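Local coordinates for protein sulfatase (Bacteroides fragilis CAG:558, PDB 6USS) that probably hydrolyses sulfate esters as a calcium-dependent arylsulfatase of the gut microbiome, at residues M44-Q47 with F53-Q56. The protein carries 1 engineered substitution. Numbering follows the deposited sequence.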
loop_
_atom_site.group_PDB
_atom_site.type_symbol
_atom_site.label_atom_id
_atom_site.label_comp_id
_atom_site.label_asym_id
_atom_site.label_seq_id
_atom_site.Cartn_x
_atom_site.Cartn_y
_atom_site.Cartn_z
ATOM N N MET A 44 10.187 -21.741 14.540
ATOM C CA MET A 44 9.630 -23.071 14.752
ATOM C C MET A 44 10.618 -24.138 14.264
ATOM O O MET A 44 11.099 -24.073 13.129
ATOM C CB MET A 44 8.282 -23.193 14.034
ATOM C CG MET A 44 7.636 -24.575 14.101
ATOM S SD MET A 44 6.127 -24.746 13.123
ATOM C CE MET A 44 5.710 -26.469 13.418
ATOM N N GLY A 45 10.919 -25.134 15.129
ATOM C CA GLY A 45 11.875 -26.164 14.776
ATOM C C GLY A 45 11.285 -27.314 13.944
ATOM O O GLY A 45 10.075 -27.527 13.872
ATOM N N TRP A 46 12.191 -28.076 13.321
ATOM C CA TRP A 46 11.815 -29.263 12.558
ATOM C C TRP A 46 10.956 -30.249 13.341
ATOM O O TRP A 46 10.283 -31.092 12.728
ATOM C CB TRP A 46 13.068 -29.992 12.103
ATOM C CG TRP A 46 12.910 -30.880 10.898
ATOM C CD1 TRP A 46 12.384 -30.536 9.682
ATOM C CD2 TRP A 46 13.346 -32.245 10.776
ATOM N NE1 TRP A 46 12.460 -31.606 8.815
ATOM C CE2 TRP A 46 13.031 -32.669 9.465
ATOM C CE3 TRP A 46 13.949 -33.152 11.652
ATOM C CZ2 TRP A 46 13.312 -33.962 9.005
ATOM C CZ3 TRP A 46 14.228 -34.439 11.195
ATOM C CH2 TRP A 46 13.917 -34.826 9.877
ATOM N N GLN A 47 10.984 -30.198 14.672
ATOM C CA GLN A 47 10.263 -31.168 15.485
ATOM C C GLN A 47 9.275 -30.509 16.436
ATOM O O GLN A 47 8.810 -31.167 17.376
ATOM C CB GLN A 47 11.256 -32.032 16.268
ATOM C CG GLN A 47 12.088 -32.983 15.402
ATOM C CD GLN A 47 11.345 -34.266 15.088
ATOM O OE1 GLN A 47 10.420 -34.634 15.804
ATOM N NE2 GLN A 47 11.762 -34.966 14.030
ATOM N N PHE A 53 8.378 -35.284 10.772
ATOM C CA PHE A 53 9.151 -35.020 9.554
ATOM C C PHE A 53 10.355 -35.946 9.374
ATOM O O PHE A 53 10.885 -36.046 8.261
ATOM C CB PHE A 53 9.638 -33.566 9.540
ATOM C CG PHE A 53 8.633 -32.608 8.992
ATOM C CD1 PHE A 53 8.729 -32.160 7.682
ATOM C CD2 PHE A 53 7.564 -32.184 9.769
ATOM C CE1 PHE A 53 7.787 -31.302 7.162
ATOM C CE2 PHE A 53 6.615 -31.317 9.254
ATOM C CZ PHE A 53 6.723 -30.875 7.945
ATOM N N TRP A 54 10.824 -36.575 10.449
ATOM C CA TRP A 54 11.844 -37.608 10.424
ATOM C C TRP A 54 11.226 -38.928 9.955
ATOM O O TRP A 54 10.006 -39.048 9.814
ATOM C CB TRP A 54 12.452 -37.762 11.821
ATOM C CG TRP A 54 13.749 -38.430 11.858
ATOM C CD1 TRP A 54 14.612 -38.603 10.815
ATOM C CD2 TRP A 54 14.375 -39.012 13.002
ATOM N NE1 TRP A 54 15.733 -39.269 11.240
ATOM C CE2 TRP A 54 15.613 -39.534 12.577
ATOM C CE3 TRP A 54 14.009 -39.151 14.338
ATOM C CZ2 TRP A 54 16.484 -40.187 13.440
ATOM C CZ3 TRP A 54 14.891 -39.790 15.205
ATOM C CH2 TRP A 54 16.107 -40.301 14.750
ATOM N N THR A 55 12.074 -39.941 9.731
ATOM C CA THR A 55 11.558 -41.266 9.384
ATOM C C THR A 55 11.069 -42.058 10.597
ATOM O O THR A 55 10.533 -43.158 10.416
ATOM C CB THR A 55 12.615 -42.104 8.657
ATOM O OG1 THR A 55 13.760 -42.258 9.503
ATOM C CG2 THR A 55 13.031 -41.446 7.357
ATOM N N GLN A 56 11.253 -41.548 11.818
ATOM C CA GLN A 56 10.615 -42.135 12.990
ATOM C C GLN A 56 10.073 -41.033 13.895
ATOM O O GLN A 56 10.683 -39.968 14.028
ATOM C CB GLN A 56 11.582 -43.058 13.753
ATOM C CG GLN A 56 12.855 -42.410 14.292
ATOM C CD GLN A 56 14.103 -43.334 14.210
ATOM O OE1 GLN A 56 14.506 -43.773 13.119
ATOM N NE2 GLN A 56 14.716 -43.611 15.366
HETATM O O HOH W 1 8.587 -33.733 13.172
#
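A water molecule bridges Trp-46 and Phe-53, taking a hydrogen bond from the backbone N of Phe-53 (2.9 Å to the water O) and giving one to the carbonyl O of Trp-46 at 3.2 Å. No direct hydrogen bond joins 44-47 to 53-56; the rest is packing, with the Trp-46 indole lying against the side chain of Phe-53 and the backbone of residues 53-54. The same water lies in the plane of the Phe-53 ring, at its edge. CB of Phe-53 sits over one face of the Trp-46 indole, 3.8 Å from the centroid of the five-membered ring and 27° off its normal, a CH-pi contact. From CB the phenyl ring leads away from the indole, with CG and CD1 still near NE1 of Trp-46 and its plane inclined by 51° to the pyrrole ring. With CG of Trp-46 anti to the backbone N (chi1 -157°), the benzo end of the indole extends to the backbone of 53-54: CZ2 comes within 3.3 Å of the carbonyl O of Phe-53, and CH2 lies 3.5 Å from CA of Trp-54. Both segments belong to the loop that joins strand 35-41 of the central mixed sheet to helix 59-63, in the alkaline-phosphatase-like fold of the sulfatases. The loop opens with the calcium ligands Asp-42 and Asp-43, and the Trp-46 side chain lies about 14 Å from the calcium ion. Trp-54 completes the aromatic cluster, its side chain crossing that of Trp-46 at about a right angle, with CB 3.8 Å from CH2 of Trp-46. The side-chain amide of Gln-47 also packs near CB of Trp-54, its plane almost perpendicular to the Trp-54 indole. Beyond the loop, Arg-357 makes a cation-pi contact with Trp-46, while Phe-53 packs on Pro-359 and Ile-361 of strand 357-363.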